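Glycerate 2-kinase (Pyrococcus horikoshii, PDB 1X3L) catalyses the ATP-dependent phosphorylation of D-glycerate to 2-phosphoglycerate, using magnesium and accepting other nucleotides or pyrophosphate as phosphate donor. Local coordinates at residues G327-V332 and V425-I430; L192-V197 and F263-N268; P343-A348 and N404-L409; P320-V325 and A431-K436. All coordinates share one frame; numbering follows the deposited sequence.

Contact 1: residues G327-V332 and V425-I430; sequences GGETTV and VNSIVI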
loop_
_atom_site.group_PDB
_atom_site.type_symbol
_atom_site.label_atom_id
_atom_site.label_comp_id
_atom_site.label_asym_id
_atom_site.label_seq_id
_atom_site.Cartn_x
_atom_site.Cartn_y
_atom_site.Cartn_z
ATOM N N GLY A 327 -12.742 -4.506 -0.825
ATOM C CA GLY A 327 -11.482 -3.929 -0.401
ATOM C C GLY A 327 -11.479 -2.421 -0.551
ATOM O O GLY A 327 -12.258 -1.861 -1.334
ATOM N N GLY A 328 -10.604 -1.768 0.208
ATOM C CA GLY A 328 -10.482 -0.318 0.163
ATOM C C GLY A 328 -10.026 0.190 1.515
ATOM O O GLY A 328 -9.190 -0.429 2.167
ATOM N N GLU A 329 -10.575 1.318 1.949
ATOM C CA GLU A 329 -10.221 1.874 3.248
ATOM C C GLU A 329 -11.323 2.841 3.667
ATOM O O GLU A 329 -11.468 3.916 3.085
ATOM C CB GLU A 329 -8.875 2.608 3.182
ATOM C CG GLU A 329 -8.305 2.964 4.562
ATOM C CD GLU A 329 -7.537 1.814 5.228
ATOM O OE1 GLU A 329 -7.919 0.639 5.070
ATOM O OE2 GLU A 329 -6.544 2.089 5.929
ATOM N N THR A 330 -12.119 2.444 4.652
ATOM C CA THR A 330 -13.203 3.297 5.122
ATOM C C THR A 330 -12.688 4.192 6.237
ATOM O O THR A 330 -11.560 4.035 6.697
ATOM C CB THR A 330 -14.388 2.478 5.667
ATOM O OG1 THR A 330 -13.953 1.694 6.789
ATOM C CG2 THR A 330 -14.955 1.567 4.582
ATOM N N THR A 331 -13.520 5.124 6.678
ATOM C CA THR A 331 -13.118 6.033 7.735
ATOM C C THR A 331 -14.239 6.278 8.735
ATOM O O THR A 331 -15.420 6.096 8.433
ATOM C CB THR A 331 -12.681 7.402 7.157
ATOM O OG1 THR A 331 -13.726 7.925 6.328
ATOM C CG2 THR A 331 -11.419 7.262 6.333
ATOM N N VAL A 332 -13.856 6.691 9.933
ATOM C CA VAL A 332 -14.819 6.993 10.969
ATOM C C VAL A 332 -14.752 8.495 11.231
ATOM O O VAL A 332 -13.691 9.038 11.544
ATOM C CB VAL A 332 -14.511 6.227 12.271
ATOM C CG1 VAL A 332 -15.557 6.562 13.334
ATOM C CG2 VAL A 332 -14.495 4.726 11.996
ATOM N N VAL A 425 -1.674 -3.117 2.682
ATOM C CA VAL A 425 -2.359 -2.961 1.408
ATOM C C VAL A 425 -3.792 -2.550 1.722
ATOM O O VAL A 425 -4.725 -2.870 0.991
ATOM C CB VAL A 425 -2.336 -4.260 0.565
ATOM C CG1 VAL A 425 -0.897 -4.575 0.158
ATOM C CG2 VAL A 425 -2.937 -5.411 1.343
ATOM N N ASN A 426 -3.934 -1.836 2.835
ATOM C CA ASN A 426 -5.195 -1.290 3.351
ATOM C C ASN A 426 -6.166 -2.380 3.846
ATOM O O ASN A 426 -5.768 -3.450 4.286
ATOM C CB ASN A 426 -5.852 -0.473 2.239
ATOM C CG ASN A 426 -5.075 0.799 2.025
ATOM O OD1 ASN A 426 -4.666 1.476 2.964
ATOM N ND2 ASN A 426 -4.866 1.127 0.738
ATOM N N SER A 427 -7.465 -2.099 3.807
ATOM C CA SER A 427 -8.439 -3.016 4.395
ATOM C C SER A 427 -9.294 -3.872 3.482
ATOM O O SER A 427 -9.522 -3.544 2.317
ATOM C CB SER A 427 -9.363 -2.234 5.329
ATOM O OG SER A 427 -8.619 -1.592 6.350
ATOM N N ILE A 428 -9.790 -4.969 4.051
ATOM C CA ILE A 428 -10.643 -5.897 3.331
ATOM C C ILE A 428 -11.779 -6.387 4.212
ATOM O O ILE A 428 -11.589 -6.638 5.410
ATOM C CB ILE A 428 -9.864 -7.138 2.859
ATOM C CG1 ILE A 428 -8.704 -6.719 1.961
ATOM C CG2 ILE A 428 -10.811 -8.098 2.134
ATOM C CD1 ILE A 428 -7.756 -7.858 1.599
ATOM N N VAL A 429 -12.958 -6.507 3.613
ATOM C CA VAL A 429 -14.123 -7.011 4.308
ATOM C C VAL A 429 -14.503 -8.305 3.608
ATOM O O VAL A 429 -14.681 -8.329 2.391
ATOM C CB VAL A 429 -15.336 -6.061 4.209
ATOM C CG1 VAL A 429 -16.497 -6.645 4.999
ATOM C CG2 VAL A 429 -14.978 -4.671 4.745
ATOM N N ILE A 430 -14.607 -9.386 4.365
ATOM C CA ILE A 430 -14.994 -10.653 3.770
ATOM C C ILE A 430 -16.370 -11.016 4.315
ATOM O O ILE A 430 -16.557 -11.070 5.530
ATOM C CB ILE A 430 -14.004 -11.774 4.135
ATOM C CG1 ILE A 430 -12.589 -11.401 3.681
ATOM C CG2 ILE A 430 -14.439 -13.081 3.478
ATOM C CD1 ILE A 430 -11.520 -12.448 4.064
#

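Contact 2: residues L192-V197 and F263-N268; sequences LIISDV and FLIASN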
loop_
_atom_site.group_PDB
_atom_site.type_symbol
_atom_site.label_atom_id
_atom_site.label_comp_id
_atom_site.label_asym_id
_atom_site.label_seq_id
_atom_site.Cartn_x
_atom_site.Cartn_y
_atom_site.Cartn_z
ATOM N N LEU A 192 9.567 -3.789 -8.865
ATOM C CA LEU A 192 8.560 -4.507 -8.094
ATOM C C LEU A 192 8.003 -3.519 -7.072
ATOM O O LEU A 192 8.739 -2.974 -6.245
ATOM C CB LEU A 192 9.182 -5.725 -7.402
ATOM C CG LEU A 192 9.954 -6.681 -8.330
ATOM C CD1 LEU A 192 10.388 -7.916 -7.544
ATOM C CD2 LEU A 192 9.074 -7.086 -9.520
ATOM N N ILE A 193 6.700 -3.290 -7.135
ATOM C CA ILE A 193 6.060 -2.323 -6.252
ATOM C C ILE A 193 4.953 -2.900 -5.367
ATOM O O ILE A 193 4.206 -3.786 -5.778
ATOM C CB ILE A 193 5.455 -1.174 -7.089
ATOM C CG1 ILE A 193 6.515 -0.627 -8.047
ATOM C CG2 ILE A 193 4.939 -0.065 -6.177
ATOM C CD1 ILE A 193 5.969 0.319 -9.108
ATOM N N ILE A 194 4.867 -2.385 -4.146
ATOM C CA ILE A 194 3.835 -2.785 -3.199
ATOM C C ILE A 194 3.025 -1.518 -2.982
ATOM O O ILE A 194 3.587 -0.465 -2.695
ATOM C CB ILE A 194 4.426 -3.257 -1.856
ATOM C CG1 ILE A 194 5.153 -4.590 -2.058
ATOM C CG2 ILE A 194 3.298 -3.416 -0.813
ATOM C CD1 ILE A 194 5.795 -5.139 -0.801
ATOM N N SER A 195 1.709 -1.616 -3.125
ATOM C CA SER A 195 0.853 -0.448 -2.996
ATOM C C SER A 195 -0.033 -0.356 -1.766
ATOM O O SER A 195 -0.830 -1.251 -1.503
ATOM C CB SER A 195 -0.041 -0.331 -4.225
ATOM O OG SER A 195 -0.931 0.755 -4.070
ATOM N N ASP A 196 0.103 0.747 -1.033
ATOM C CA ASP A 196 -0.725 0.994 0.140
ATOM C C ASP A 196 -1.661 2.149 -0.207
ATOM O O ASP A 196 -2.187 2.837 0.672
ATOM C CB ASP A 196 0.141 1.346 1.360
ATOM C CG ASP A 196 0.969 2.606 1.156
ATOM O OD1 ASP A 196 0.968 3.156 0.033
ATOM O OD2 ASP A 196 1.630 3.043 2.125
ATOM N N VAL A 197 -1.866 2.349 -1.506
ATOM C CA VAL A 197 -2.730 3.412 -2.008
ATOM C C VAL A 197 -3.999 2.840 -2.647
ATOM O O VAL A 197 -3.920 2.025 -3.568
ATOM C CB VAL A 197 -1.998 4.266 -3.078
ATOM C CG1 VAL A 197 -2.930 5.352 -3.616
ATOM C CG2 VAL A 197 -0.744 4.885 -2.483
ATOM N N PHE A 263 6.037 -3.577 -12.220
ATOM C CA PHE A 263 5.154 -4.653 -11.792
ATOM C C PHE A 263 4.620 -4.345 -10.394
ATOM O O PHE A 263 5.385 -4.023 -9.484
ATOM C CB PHE A 263 5.912 -5.986 -11.731
ATOM C CG PHE A 263 6.512 -6.412 -13.044
ATOM C CD1 PHE A 263 5.760 -7.138 -13.968
ATOM C CD2 PHE A 263 7.831 -6.089 -13.357
ATOM C CE1 PHE A 263 6.316 -7.539 -15.185
ATOM C CE2 PHE A 263 8.399 -6.484 -14.569
ATOM C CZ PHE A 263 7.641 -7.211 -15.485
ATOM N N LEU A 264 3.307 -4.431 -10.230
ATOM C CA LEU A 264 2.689 -4.212 -8.933
ATOM C C LEU A 264 2.546 -5.642 -8.407
ATOM O O LEU A 264 1.787 -6.437 -8.970
ATOM C CB LEU A 264 1.320 -3.537 -9.106
ATOM C CG LEU A 264 0.517 -3.199 -7.841
ATOM C CD1 LEU A 264 1.342 -2.327 -6.903
ATOM C CD2 LEU A 264 -0.778 -2.487 -8.241
ATOM N N ILE A 265 3.278 -5.977 -7.348
ATOM C CA ILE A 265 3.248 -7.345 -6.826
ATOM C C ILE A 265 2.515 -7.584 -5.507
ATOM O O ILE A 265 2.396 -8.722 -5.053
ATOM C CB ILE A 265 4.680 -7.899 -6.698
ATOM C CG1 ILE A 265 5.430 -7.166 -5.580
ATOM C CG2 ILE A 265 5.413 -7.720 -8.026
ATOM C CD1 ILE A 265 6.733 -7.824 -5.182
ATOM N N ALA A 266 2.037 -6.519 -4.881
ATOM C CA ALA A 266 1.288 -6.655 -3.635
ATOM C C ALA A 266 0.359 -5.464 -3.613
ATOM O O ALA A 266 0.794 -4.329 -3.820
ATOM C CB ALA A 266 2.229 -6.639 -2.425
ATOM N N SER A 267 -0.921 -5.725 -3.382
ATOM C CA SER A 267 -1.922 -4.666 -3.371
ATOM C C SER A 267 -3.204 -5.226 -2.787
ATOM O O SER A 267 -3.326 -6.429 -2.573
ATOM C CB SER A 267 -2.208 -4.203 -4.798
ATOM O OG SER A 267 -2.834 -5.247 -5.535
ATOM N N ASN A 268 -4.166 -4.350 -2.543
ATOM C CA ASN A 268 -5.434 -4.782 -1.989
ATOM C C ASN A 268 -6.089 -5.784 -2.947
ATOM O O ASN A 268 -6.592 -6.822 -2.520
ATOM C CB ASN A 268 -6.331 -3.565 -1.762
ATOM C CG ASN A 268 -7.566 -3.903 -0.971
ATOM O OD1 ASN A 268 -8.524 -4.451 -1.508
ATOM N ND2 ASN A 268 -7.546 -3.593 0.321
HETATM O O HOH W 1 -3.413 -1.569 -2.723
#

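Contact 3: residues P343-A348 and N404-L409; sequences PNQEIA and NSYEAL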
loop_
_atom_site.group_PDB
_atom_site.type_symbol
_atom_site.label_atom_id
_atom_site.label_comp_id
_atom_site.label_asym_id
_atom_site.label_seq_id
_atom_site.Cartn_x
_atom_site.Cartn_y
_atom_site.Cartn_z
ATOM N N PRO A 343 -12.282 2.025 12.066
ATOM C CA PRO A 343 -13.120 1.758 10.886
ATOM C C PRO A 343 -13.647 0.325 10.759
ATOM O O PRO A 343 -14.855 0.096 10.796
ATOM C CB PRO A 343 -12.209 2.136 9.717
ATOM C CG PRO A 343 -11.287 3.174 10.310
ATOM C CD PRO A 343 -10.977 2.581 11.665
ATOM N N ASN A 344 -12.738 -0.633 10.609
ATOM C CA ASN A 344 -13.142 -2.027 10.432
ATOM C C ASN A 344 -13.952 -2.559 11.624
ATOM O O ASN A 344 -14.877 -3.347 11.478
ATOM C CB ASN A 344 -11.879 -2.866 10.243
ATOM C CG ASN A 344 -11.297 -2.575 8.886
ATOM O OD1 ASN A 344 -11.960 -2.695 7.862
ATOM N ND2 ASN A 344 -10.019 -2.161 8.893
ATOM N N GLN A 345 -13.639 -2.111 12.834
ATOM C CA GLN A 345 -14.420 -2.540 13.984
ATOM C C GLN A 345 -15.842 -1.994 13.854
ATOM O O GLN A 345 -16.805 -2.664 14.228
ATOM C CB GLN A 345 -13.788 -2.038 15.276
ATOM C CG GLN A 345 -12.450 -2.700 15.588
ATOM C CD GLN A 345 -11.700 -1.967 16.675
ATOM O OE1 GLN A 345 -12.115 -1.956 17.836
ATOM N NE2 GLN A 345 -10.597 -1.332 16.302
ATOM N N GLU A 346 -15.986 -0.786 13.315
ATOM C CA GLU A 346 -17.328 -0.232 13.163
ATOM C C GLU A 346 -18.087 -0.889 12.011
ATOM O O GLU A 346 -19.305 -1.020 12.066
ATOM C CB GLU A 346 -17.279 1.298 13.004
ATOM C CG GLU A 346 -17.236 2.007 14.357
ATOM C CD GLU A 346 -17.565 3.493 14.288
ATOM O OE1 GLU A 346 -18.301 3.905 13.367
ATOM O OE2 GLU A 346 -17.102 4.248 15.176
ATOM N N ILE A 347 -17.370 -1.318 10.976
ATOM C CA ILE A 347 -18.013 -2.000 9.857
ATOM C C ILE A 347 -18.645 -3.281 10.397
ATOM O O ILE A 347 -19.828 -3.559 10.172
ATOM C CB ILE A 347 -16.994 -2.413 8.770
ATOM C CG1 ILE A 347 -16.531 -1.185 7.978
ATOM C CG2 ILE A 347 -17.617 -3.465 7.853
ATOM C CD1 ILE A 347 -15.480 -1.508 6.920
ATOM N N ALA A 348 -17.833 -4.062 11.105
ATOM C CA ALA A 348 -18.273 -5.327 11.686
ATOM C C ALA A 348 -19.435 -5.164 12.659
ATOM O O ALA A 348 -20.448 -5.857 12.550
ATOM C CB ALA A 348 -17.102 -5.999 12.403
ATOM N N ASN A 404 -17.377 3.704 20.161
ATOM C CA ASN A 404 -16.737 2.884 21.173
ATOM C C ASN A 404 -16.940 1.408 20.793
ATOM O O ASN A 404 -17.178 0.561 21.659
ATOM C CB ASN A 404 -17.398 3.208 22.520
ATOM C CG ASN A 404 -16.602 2.719 23.704
ATOM O OD1 ASN A 404 -15.375 2.816 23.729
ATOM N ND2 ASN A 404 -17.302 2.208 24.710
ATOM N N SER A 405 -16.838 1.104 19.497
ATOM C CA SER A 405 -17.052 -0.265 19.018
ATOM C C SER A 405 -16.069 -1.293 19.586
ATOM O O SER A 405 -16.413 -2.460 19.732
ATOM C CB SER A 405 -17.017 -0.314 17.484
ATOM O OG SER A 405 -15.768 0.136 16.983
ATOM N N TYR A 406 -14.854 -0.866 19.907
ATOM C CA TYR A 406 -13.865 -1.791 20.463
ATOM C C TYR A 406 -14.399 -2.469 21.723
ATOM O O TYR A 406 -14.298 -3.687 21.876
ATOM C CB TYR A 406 -12.570 -1.047 20.809
ATOM C CG TYR A 406 -11.465 -1.930 21.378
ATOM C CD1 TYR A 406 -10.469 -2.449 20.553
ATOM C CD2 TYR A 406 -11.397 -2.211 22.748
ATOM C CE1 TYR A 406 -9.423 -3.216 21.071
ATOM C CE2 TYR A 406 -10.353 -2.984 23.280
ATOM C CZ TYR A 406 -9.370 -3.477 22.432
ATOM O OH TYR A 406 -8.320 -4.217 22.933
ATOM N N GLU A 407 -14.971 -1.677 22.625
ATOM C CA GLU A 407 -15.490 -2.210 23.877
ATOM C C GLU A 407 -16.642 -3.193 23.698
ATOM O O GLU A 407 -16.788 -4.138 24.481
ATOM C CB GLU A 407 -15.924 -1.062 24.792
ATOM C CG GLU A 407 -14.801 -0.105 25.167
ATOM C CD GLU A 407 -13.620 -0.816 25.802
ATOM O OE1 GLU A 407 -13.840 -1.615 26.735
ATOM O OE2 GLU A 407 -12.473 -0.573 25.373
ATOM N N ALA A 408 -17.466 -2.981 22.678
ATOM C CA ALA A 408 -18.591 -3.881 22.443
ATOM C C ALA A 408 -18.093 -5.204 21.879
ATOM O O ALA A 408 -18.436 -6.271 22.387
ATOM C CB ALA A 408 -19.597 -3.245 21.481
ATOM N N LEU A 409 -17.285 -5.124 20.825
ATOM C CA LEU A 409 -16.744 -6.321 20.190
ATOM C C LEU A 409 -15.914 -7.143 21.170
ATOM O O LEU A 409 -15.916 -8.371 21.113
ATOM C CB LEU A 409 -15.880 -5.939 18.986
ATOM C CG LEU A 409 -16.609 -5.312 17.787
ATOM C CD1 LEU A 409 -15.590 -4.907 16.728
ATOM C CD2 LEU A 409 -17.620 -6.310 17.208
HETATM O O HOH W 2 -15.835 2.726 17.274
#

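Contact 4: residues P320-V325 and A431-K436; sequences PPVVLV and AIVTSK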
loop_
_atom_site.group_PDB
_atom_site.type_symbol
_atom_site.label_atom_id
_atom_site.label_comp_id
_atom_site.label_asym_id
_atom_site.label_seq_id
_atom_site.Cartn_x
_atom_site.Cartn_y
_atom_site.Cartn_z
ATOM N N PRO A 320 -26.245 -18.796 -1.996
ATOM C CA PRO A 320 -25.225 -19.308 -1.068
ATOM C C PRO A 320 -24.919 -20.742 -1.521
ATOM O O PRO A 320 -25.721 -21.340 -2.235
ATOM C CB PRO A 320 -25.936 -19.296 0.285
ATOM C CG PRO A 320 -27.049 -18.295 0.111
ATOM C CD PRO A 320 -27.515 -18.541 -1.297
ATOM N N PRO A 321 -23.768 -21.312 -1.120
ATOM C CA PRO A 321 -22.711 -20.741 -0.277
ATOM C C PRO A 321 -21.881 -19.775 -1.097
ATOM O O PRO A 321 -21.430 -20.107 -2.194
ATOM C CB PRO A 321 -21.915 -21.967 0.153
ATOM C CG PRO A 321 -21.992 -22.842 -1.064
ATOM C CD PRO A 321 -23.451 -22.709 -1.479
ATOM N N VAL A 322 -21.665 -18.579 -0.568
ATOM C CA VAL A 322 -20.917 -17.593 -1.321
ATOM C C VAL A 322 -20.034 -16.728 -0.440
ATOM O O VAL A 322 -20.291 -16.565 0.753
ATOM C CB VAL A 322 -21.903 -16.713 -2.130
ATOM C CG1 VAL A 322 -22.850 -15.989 -1.178
ATOM C CG2 VAL A 322 -21.151 -15.730 -3.011
ATOM N N VAL A 323 -18.963 -16.217 -1.037
ATOM C CA VAL A 323 -18.029 -15.332 -0.357
ATOM C C VAL A 323 -17.935 -14.043 -1.167
ATOM O O VAL A 323 -17.735 -14.082 -2.387
ATOM C CB VAL A 323 -16.614 -15.943 -0.268
ATOM C CG1 VAL A 323 -15.631 -14.898 0.250
ATOM C CG2 VAL A 323 -16.624 -17.152 0.657
ATOM N N LEU A 324 -18.100 -12.908 -0.492
ATOM C CA LEU A 324 -18.012 -11.608 -1.150
ATOM C C LEU A 324 -16.834 -10.852 -0.556
ATOM O O LEU A 324 -16.620 -10.872 0.654
ATOM C CB LEU A 324 -19.298 -10.798 -0.947
ATOM C CG LEU A 324 -20.548 -11.160 -1.757
ATOM C CD1 LEU A 324 -20.963 -12.585 -1.488
ATOM C CD2 LEU A 324 -21.666 -10.213 -1.384
ATOM N N VAL A 325 -16.069 -10.180 -1.411
ATOM C CA VAL A 325 -14.904 -9.438 -0.948
ATOM C C VAL A 325 -15.001 -7.956 -1.295
ATOM O O VAL A 325 -15.251 -7.586 -2.447
ATOM C CB VAL A 325 -13.606 -10.030 -1.555
ATOM C CG1 VAL A 325 -12.380 -9.409 -0.893
ATOM C CG2 VAL A 325 -13.595 -11.550 -1.377
ATOM N N ALA A 431 -17.335 -11.235 3.425
ATOM C CA ALA A 431 -18.679 -11.613 3.851
ATOM C C ALA A 431 -18.958 -13.039 3.383
ATOM O O ALA A 431 -18.856 -13.349 2.195
ATOM C CB ALA A 431 -19.718 -10.648 3.270
ATOM N N ILE A 432 -19.306 -13.911 4.320
ATOM C CA ILE A 432 -19.569 -15.300 3.980
ATOM C C ILE A 432 -21.002 -15.699 4.288
ATOM O O ILE A 432 -21.509 -15.422 5.372
ATOM C CB ILE A 432 -18.636 -16.251 4.768
ATOM C CG1 ILE A 432 -17.173 -15.863 4.539
ATOM C CG2 ILE A 432 -18.890 -17.694 4.346
ATOM C CD1 ILE A 432 -16.202 -16.581 5.457
ATOM N N VAL A 433 -21.661 -16.330 3.322
ATOM C CA VAL A 433 -23.019 -16.827 3.531
ATOM C C VAL A 433 -22.956 -18.303 3.148
ATOM O O VAL A 433 -22.677 -18.646 2.002
ATOM C CB VAL A 433 -24.056 -16.109 2.653
ATOM C CG1 VAL A 433 -25.455 -16.607 3.002
ATOM C CG2 VAL A 433 -23.972 -14.602 2.861
ATOM N N THR A 434 -23.192 -19.179 4.117
ATOM C CA THR A 434 -23.119 -20.609 3.858
ATOM C C THR A 434 -24.462 -21.235 3.513
ATOM O O THR A 434 -24.516 -22.306 2.915
ATOM C CB THR A 434 -22.523 -21.348 5.068
ATOM O OG1 THR A 434 -23.271 -21.018 6.244
ATOM C CG2 THR A 434 -21.071 -20.941 5.277
ATOM N N SER A 435 -25.549 -20.565 3.869
ATOM C CA SER A 435 -26.868 -21.117 3.594
ATOM C C SER A 435 -27.955 -20.058 3.701
ATOM O O SER A 435 -27.771 -19.040 4.368
ATOM C CB SER A 435 -27.151 -22.254 4.581
ATOM O OG SER A 435 -28.421 -22.830 4.349
ATOM N N LYS A 436 -29.085 -20.301 3.038
ATOM C CA LYS A 436 -30.213 -19.374 3.075
ATOM C C LYS A 436 -31.043 -19.601 4.339
ATOM O O LYS A 436 -30.898 -20.683 4.948
ATOM C CB LYS A 436 -31.104 -19.568 1.845
ATOM C CG LYS A 436 -30.448 -19.193 0.527
ATOM C CD LYS A 436 -31.354 -19.501 -0.659
ATOM C CE LYS A 436 -32.664 -18.731 -0.579
ATOM N NZ LYS A 436 -33.538 -18.995 -1.755
#

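Contact 1: residues G327-V332 and V425-I430
Gly-328 and Ser-427 form an antiparallel hydrogen-bonded pair between strands 322-328 and 427-435. Their backbones exchange two bonds. Gly-328 N gives to Ser-427 O at 3.0 Å, and Ser-427 N gives to Gly-328 O at 2.9 Å. Ser-427 O also accepts from ND2 of Asn-268. The neighbouring pair, Gly-327 and Ile-428, is non-hydrogen-bonded, with CA atoms 4.3 Å apart. Here Gly-327 CA makes a CA-H...O contact of 3.4 Å with Ser-427 O. At Gly-328 the chain takes a backbone conformation that glycine readily adopts.

One side-chain bond is added to this pairing. Ser-427 OG donates to Glu-329 OE1 at 2.7 Å. It meets that oxygen on the syn side of the carboxylate, 28° out of its plane. Glu-329 reaches the serine because its chain leaves with CG anti to the backbone N (chi1 -168°) and then bends at the next torsion. Asn-344 ND2 donates to the same OG, so the hydroxyl gives one bond and accepts another, which fixes its rotation.

Packing completes the contact. Asn-426 CB sits 3.3 Å from Gly-328 O. The Asn-426 side chain crosses that of Glu-329 at about a right angle, with amide and carboxylate planes 57° apart. Asn-426 ND2 makes a weak hydrogen bond to Asp-196 O.

The Asn-426 side chain lies about 11 Å from that of Lys-58, a substrate-binding residue by similarity. Two neighbouring interior strands of the mixed sheet meet loops at this end, consistent with a place near the substrate site.

Contact 2: residues L192-V197 and F263-N268
Leu-192 with Phe-263 and Ile-193 with Leu-264 pair in a Rossmann-like parallel sheet, where strand 260-266 is the outermost strand beside 188-194. Ile-193 N gives to Phe-263 O at 2.8 Å, and Ile-193 O accepts from Ile-265 N. The register then slips by one residue. Ile-194 pairs with Ala-266, so Ile-265 is the extra residue of a beta bulge. Ser-195 N resumes the ladder by giving to Ala-266 O at 2.9 Å.

Apolar groups fill both faces. On one, Leu-192 CD2 lies obliquely to the Phe-263 ring and 4.0 Å from Phe-263 CB. The bulged Ile-265 brings CD1 to 3.9 Å from Leu-192 CB. A chi1 of 69° sets its CG1 against Ile-193 O. Ile-194 CG1 lies 3.6 Å from Ala-266 CB. Helix 23-30 covers this face, with Val-27 touching Leu-192 and Ile-265. On the other face, Leu-264 CD1 reaches over to Ser-195 CB at 3.6 Å and rests near Ile-193 O.

Past the strands the two segments part. A water bridges them, donating to Ser-195 O and accepting from Asn-268 N at 2.9 Å. Ser-195 OG accepts from Val-197 N in an ST turn and also bonds Asp-200. Ser-267 OG accepts from Ile-270 N as the N-cap of helix 268-281.

The Ile-194 side chain is about 9 Å from that of Lys-58, which binds substrate by similarity. The C-terminal ends of the strands, opening into loops and a capped helix, are the usual place for a binding site in a Rossmann-like sheet.

Contact 3: residues P343-A348 and N404-L409
Gln-345 packs against Ser-405, Tyr-406 and Leu-409 where two helices of the MOFRL region meet. The short segments 343-348 and 405-409 cross at 55°, and their axes come within 9.5 Å. Gln-345 carries much of this interface, and its CB points at the other helix.

CB touches Ser-405 OG at 3.4 Å and Leu-409 CD1 at 3.7 Å. It thus sits between a hydroxyl and a methyl one turn further along the partner helix. CG lies anti to the carbonyl carbon (chi1 -68°) and is 4.0 Å from Leu-409 CD1; beyond it the chain is extended. CD approaches Tyr-406 CD1, with the amide plane turned 68° from the ring. OE1 comes to the ring edge, near its plane, and is 3.1 Å from Tyr-406 CB. This oxygen is buried and has no hydrogen-bonding partner in the model. NE2 makes a weak bond to Thr-374 OG1. The tyrosine ring also forms a cation-pi pair with Lys-340, and Leu-415 lies against Gln-345, Tyr-406 and Leu-409.

Glu-346 adds a second, more polar link. Its CG passes 3.5 Å from Ser-405 OG. Its carboxylate oxygen OE2 bonds His-403 ND1 and also takes part in a water bridge. The contact therefore joins the two helices by close packing and a solvent bridge. The bridging water accepts from Ser-405 N at 2.9 Å and donates to Glu-346 OE2, also at 2.9 Å.

Contact 4: residues P320-V325 and A431-K436
Val-322 and Val-433 lie side by side and point the same way in an antiparallel strand pair of the mixed sheet. A chi1 of 61° turns Val-322 CG1 toward Val-433 CB, 4.0 Å away. Leu-324 and Ala-431 follow on the same face, with CB atoms 4.2 Å apart. Helix 297-314 covers this face: Ile-311 touches Val-322 and Leu-324.

Val-323 and Ile-432 form the matching pair on the other face. They too run alongside each other, with Val-323 CG2 4.1 Å from Ile-432 CG1. Phe-284 packs on both, and Ile-6 and Ile-9 of helix 6-20 touch Ile-432.

Four backbone bonds hold the strands in register. Val-322 and Val-433 exchange one pair, Leu-324 and Ala-431 the other. The Val-323 and Ile-432 pair between them is non-hydrogen-bonded.

Two prolines, joined by a cis peptide bond, lead into strand 322-328. The Pro-320 ring slants across Val-433, with CG 3.7 Å from Val-433 CG1. It meets the Lys-436 chain at about a right angle, where Pro-320 CD is 3.5 Å from Lys-436 CG. That lysine bends at its third torsion, and the amino group runs on past the proline. Next in sequence after Pro-320, Pro-321 CA makes a CA-H...O contact of 3.1 Å with Val-433 O, the oxygen that also accepts from Val-322 N.

From the N terminus, contact 2 closes first. It joins adjacent strands of the parallel sheet and is complete before the other loops open. Segment 320-325, leading into strand 322-328, opens contact 4; further along, the same strand opens contact 1. Helix 343-351 follows and opens contact 3, which closes at helix 405-411. Strand 427-435 closes contact 1 and then contact 4. Contact 3 is therefore nested in contact 1, and contact 1 in contact 4; none cross. Contacts 1 and 4 zip the same two strands of the mixed sheet. Contact 1 touches contact 3 through Asn-344 and contact 2 through Asn-268, at the start of the helix that follows the parallel sheet.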